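Local coordinates for ATP/GTP-binding site-containing protein A (Brucella abortus, PDB 6NTR) that works in the periplasm to maintain the integrity of the cell envelope, at residues Pro172-Glu175 against Thr176-Met179; Met224-Gly227 against Asp228-Met231. One frame throughout, in Å; residues are numbered along the deposited sequence.

In the fold
The two contacts show how short-range contacts shape a helix start and a hairpin turn of a beta-barrel-like fold. Contact 1 comes first along the chain and lies in the short helix 174-179, in the connection between strands 159-165 and 187-195. Contact 2 follows at the turn of the beta hairpin 222-225/229-240. Their centres lie about 24 Å apart, and their nearest atoms stay about 11 Å from each other, so they do not touch. Strand 229-240 links them all the same: one end of it belongs to the hairpin of contact 2, and farther along, at Lys234, Leu235 and Leu238, it meets side chains of the helix of contact 1. One strand thus carries both a turn and the packing surface of the helix.

Contact 1: residues Pro172-Glu175 against Thr176-Met179; sequences PDDE and TKVM
Asp173 and Thr176 meet where the chain enters helix 174-179, and their polar groups show how a helix start is capped. Asp173 is the N-cap: its OD1 accepts from Thr176 N at 3.2 Å (N-H...O angle 147°), the donor coming from above the carboxylate plane. The carboxylate folds back in this way because CG sits between the backbone N and the carbonyl carbon (chi1 61°). Thr176 returns the grip through its hydroxyl, as OG1 donates to Asp173 O at 2.5 Å, tilted modestly from the carbonyl plane. Thr176 N and Lys177 N add weak bonds to that same oxygen. One carbonyl is thus approached by three donors at the first turn.

The methyl branch of Thr176 packs beside the cap, its CG2 lying 3.1 Å from Asp173 OD1, while Pro172 CA is 3.6 Å from Thr176 OG1.

On the exposed flank, Asp174 and Lys177 run side by side in the same direction. The salt bridge between Asp174 OD1 and Lys177 NZ is long at 4.0 Å, which suggests a loose electrostatic pairing.

Beyond the helix, Asp173 OD2 and Glu175 OE1 both form salt bridges with Arg220. Glu175 OE2 accepts from the backbone N of Asp221 and from that of Leu235 in strand 229-240, and Met179 packs on Leu235 and Leu238 of the same strand.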
loop_
_atom_site.group_PDB
_atom_site.type_symbol
_atom_site.label_atom_id
_atom_site.label_comp_id
_atom_site.label_asym_id
_atom_site.label_seq_id
_atom_site.Cartn_x
_atom_site.Cartn_y
_atom_site.Cartn_z
ATOM N N PRO A 172 7.240 9.471 -20.820
ATOM C CA PRO A 172 7.432 8.065 -21.174
ATOM C C PRO A 172 8.713 7.518 -20.586
ATOM O O PRO A 172 9.755 8.139 -20.682
ATOM C CB PRO A 172 7.528 8.094 -22.699
ATOM C CG PRO A 172 7.776 9.513 -23.056
ATOM C CD PRO A 172 7.086 10.313 -22.009
ATOM N N ASP A 173 8.639 6.336 -20.005
ATOM C CA ASP A 173 9.798 5.708 -19.401
ATOM C C ASP A 173 9.707 4.206 -19.601
ATOM O O ASP A 173 8.859 3.729 -20.340
ATOM C CB ASP A 173 9.951 6.085 -17.927
ATOM C CG ASP A 173 8.778 5.663 -17.085
ATOM O OD1 ASP A 173 7.721 5.375 -17.652
ATOM O OD2 ASP A 173 8.911 5.630 -15.853
ATOM N N ASP A 174 10.599 3.465 -18.973
ATOM C CA ASP A 174 10.582 2.029 -19.126
ATOM C C ASP A 174 9.242 1.473 -18.659
ATOM O O ASP A 174 8.706 0.562 -19.256
ATOM C CB ASP A 174 11.720 1.400 -18.334
ATOM C CG ASP A 174 13.066 1.625 -18.976
ATOM O OD1 ASP A 174 13.102 2.061 -20.136
ATOM O OD2 ASP A 174 14.091 1.367 -18.325
ATOM N N GLU A 175 8.700 2.023 -17.592
ATOM C CA GLU A 175 7.437 1.560 -17.071
ATOM C C GLU A 175 6.305 1.708 -18.074
ATOM O O GLU A 175 5.453 0.840 -18.183
ATOM C CB GLU A 175 7.105 2.276 -15.773
ATOM C CG GLU A 175 7.968 1.850 -14.606
ATOM C CD GLU A 175 7.489 2.429 -13.301
ATOM O OE1 GLU A 175 7.151 3.612 -13.278
ATOM O OE2 GLU A 175 7.430 1.712 -12.299
ATOM N N THR A 176 6.292 2.804 -18.811
ATOM C CA THR A 176 5.237 3.038 -19.780
ATOM C C THR A 176 5.171 2.020 -20.903
ATOM O O THR A 176 4.088 1.645 -21.319
ATOM C CB THR A 176 5.334 4.423 -20.436
ATOM O OG1 THR A 176 6.609 4.566 -21.062
ATOM C CG2 THR A 176 5.127 5.509 -19.423
ATOM N N LYS A 177 6.316 1.576 -21.401
ATOM C CA LYS A 177 6.295 0.647 -22.512
ATOM C C LYS A 177 5.563 -0.640 -22.169
ATOM O O LYS A 177 4.831 -1.160 -22.992
ATOM C CB LYS A 177 7.694 0.382 -23.085
ATOM C CG LYS A 177 8.809 0.180 -22.082
ATOM C CD LYS A 177 10.147 0.039 -22.789
ATOM C CE LYS A 177 11.229 -0.452 -21.842
ATOM N NZ LYS A 177 12.414 -1.021 -22.539
ATOM N N VAL A 178 5.746 -1.089 -20.942
ATOM C CA VAL A 178 5.140 -2.296 -20.416
ATOM C C VAL A 178 3.608 -2.254 -20.364
ATOM O O VAL A 178 2.947 -3.246 -20.624
ATOM C CB VAL A 178 5.766 -2.572 -19.022
ATOM C CG1 VAL A 178 4.864 -3.335 -18.067
ATOM C CG2 VAL A 178 7.104 -3.256 -19.179
HETATM N N MSE A 179 3.064 -1.104 -20.005
HETATM C CA MSE A 179 1.641 -0.913 -19.809
HETATM C C MSE A 179 0.683 -1.026 -20.962
HETATM O O MSE A 179 -0.368 -1.663 -20.764
HETATM C CB MSE A 179 1.454 0.480 -19.250
HETATM C CG MSE A 179 2.005 0.567 -17.844
HETATM SE SE MSE A 179 1.201 2.137 -17.014
HETATM C CE MSE A 179 -0.598 1.997 -17.765
#

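Contact 2: residues Met224-Gly227 against Asp228-Met231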
loop_
_atom_site.group_PDB
_atom_site.type_symbol
_atom_site.label_atom_id
_atom_site.label_comp_id
_atom_site.label_asym_id
_atom_site.label_seq_id
_atom_site.Cartn_x
_atom_site.Cartn_y
_atom_site.Cartn_z
HETATM N N MSE A 224 9.737 3.471 -1.466
HETATM C CA MSE A 224 9.269 3.337 -0.122
HETATM C C MSE A 224 10.351 3.679 0.826
HETATM O O MSE A 224 11.377 3.014 0.824
HETATM C CB MSE A 224 8.780 1.909 0.042
HETATM C CG MSE A 224 7.652 1.752 -0.950
HETATM SE SE MSE A 224 7.417 -0.070 -1.593
HETATM C CE MSE A 224 6.519 -0.669 0.035
ATOM N N ASP A 225 10.132 4.678 1.665
ATOM C CA ASP A 225 11.111 5.089 2.635
ATOM C C ASP A 225 10.663 4.488 3.934
ATOM O O ASP A 225 9.621 4.818 4.447
ATOM C CB ASP A 225 11.134 6.613 2.735
ATOM C CG ASP A 225 12.445 7.165 3.257
ATOM O OD1 ASP A 225 12.812 6.862 4.391
ATOM O OD2 ASP A 225 13.098 7.931 2.542
ATOM N N TYR A 226 11.483 3.591 4.452
ATOM C CA TYR A 226 11.215 2.889 5.691
ATOM C C TYR A 226 11.971 3.488 6.837
ATOM O O TYR A 226 11.929 2.970 7.927
ATOM C CB TYR A 226 11.606 1.426 5.558
ATOM C CG TYR A 226 10.729 0.654 4.617
ATOM C CD1 TYR A 226 9.481 0.228 5.003
ATOM C CD2 TYR A 226 11.143 0.364 3.341
ATOM C CE1 TYR A 226 8.673 -0.460 4.138
ATOM C CE2 TYR A 226 10.344 -0.331 2.479
ATOM C CZ TYR A 226 9.110 -0.735 2.885
ATOM O OH TYR A 226 8.312 -1.425 2.026
ATOM N N GLY A 227 12.660 4.590 6.584
ATOM C CA GLY A 227 13.458 5.229 7.603
ATOM C C GLY A 227 14.908 5.051 7.259
ATOM O O GLY A 227 15.441 5.760 6.424
ATOM N N ASP A 228 15.540 4.073 7.885
ATOM C CA ASP A 228 16.946 3.802 7.645
ATOM C C ASP A 228 17.202 3.428 6.203
ATOM O O ASP A 228 18.192 3.852 5.642
ATOM C CB ASP A 228 17.454 2.652 8.521
ATOM C CG ASP A 228 17.420 2.964 9.994
ATOM O OD1 ASP A 228 17.408 4.152 10.366
ATOM O OD2 ASP A 228 17.402 2.007 10.784
ATOM N N PHE A 229 16.319 2.637 5.603
ATOM C CA PHE A 229 16.501 2.206 4.225
ATOM C C PHE A 229 15.289 2.442 3.356
ATOM O O PHE A 229 14.187 2.440 3.845
ATOM C CB PHE A 229 16.840 0.721 4.187
ATOM C CG PHE A 229 15.649 -0.178 4.264
ATOM C CD1 PHE A 229 15.131 -0.545 5.476
ATOM C CD2 PHE A 229 15.068 -0.670 3.128
ATOM C CE1 PHE A 229 14.046 -1.373 5.558
ATOM C CE2 PHE A 229 13.982 -1.501 3.204
ATOM C CZ PHE A 229 13.477 -1.853 4.420
ATOM N N SER A 230 15.503 2.652 2.065
ATOM C CA SER A 230 14.415 2.852 1.139
ATOM C C SER A 230 14.506 1.824 0.025
ATOM O O SER A 230 15.586 1.340 -0.330
ATOM C CB SER A 230 14.418 4.283 0.581
ATOM O OG SER A 230 15.720 4.655 0.190
HETATM N N MSE A 231 13.346 1.521 -0.553
HETATM C CA MSE A 231 13.223 0.568 -1.618
HETATM C C MSE A 231 12.602 1.242 -2.790
HETATM O O MSE A 231 11.918 2.261 -2.639
HETATM C CB MSE A 231 12.242 -0.511 -1.228
HETATM C CG MSE A 231 12.699 -1.304 -0.028
HETATM SE SE MSE A 231 11.394 -2.740 0.179
HETATM C CE MSE A 231 10.644 -2.573 -1.611
#
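Tyr226 lays its CB over one face of the Phe229 ring, 4.0 Å from the centroid, in a CH-pi contact. The two rings are near parallel (planes at 22°) but slid apart, so they barely overlap; the closest carbons are Tyr226 CD2 and Phe229 CZ, at 3.4 Å. A chi1 of 83° swings the Phe229 ring back toward the tyrosine. Met231 SE comes within 3.5 Å of Tyr226 CE2, an oblique Met-aromatic contact, and Met224 SE lies 4.1 Å from Met231 CE; both residues are selenomethionines.

Beneath these side chains the backbone closes a beta hairpin. Met224 and Met231 form a hydrogen-bonded antiparallel pair, Met224 N to Met231 O and Met231 N to Met224 O, each 2.8 Å, and Tyr226 N adds a bond to Phe229 O at 3.0 Å. At the turn, Asp225 OD1 accepts from Gly227 N in an Asx turn. At Gly227 a CB would run into the preceding carbonyl oxygen, as fits a glycine.

Phe50 of strand 43-56 touches Met224, Tyr226 and Met231. That side relies on dispersion between aromatic and selenium-bearing groups; on the face of Asp225, a salt bridge from Arg18 to OD1 would favour an ionised carboxylate, whose bond to Gly227 N braces the turn.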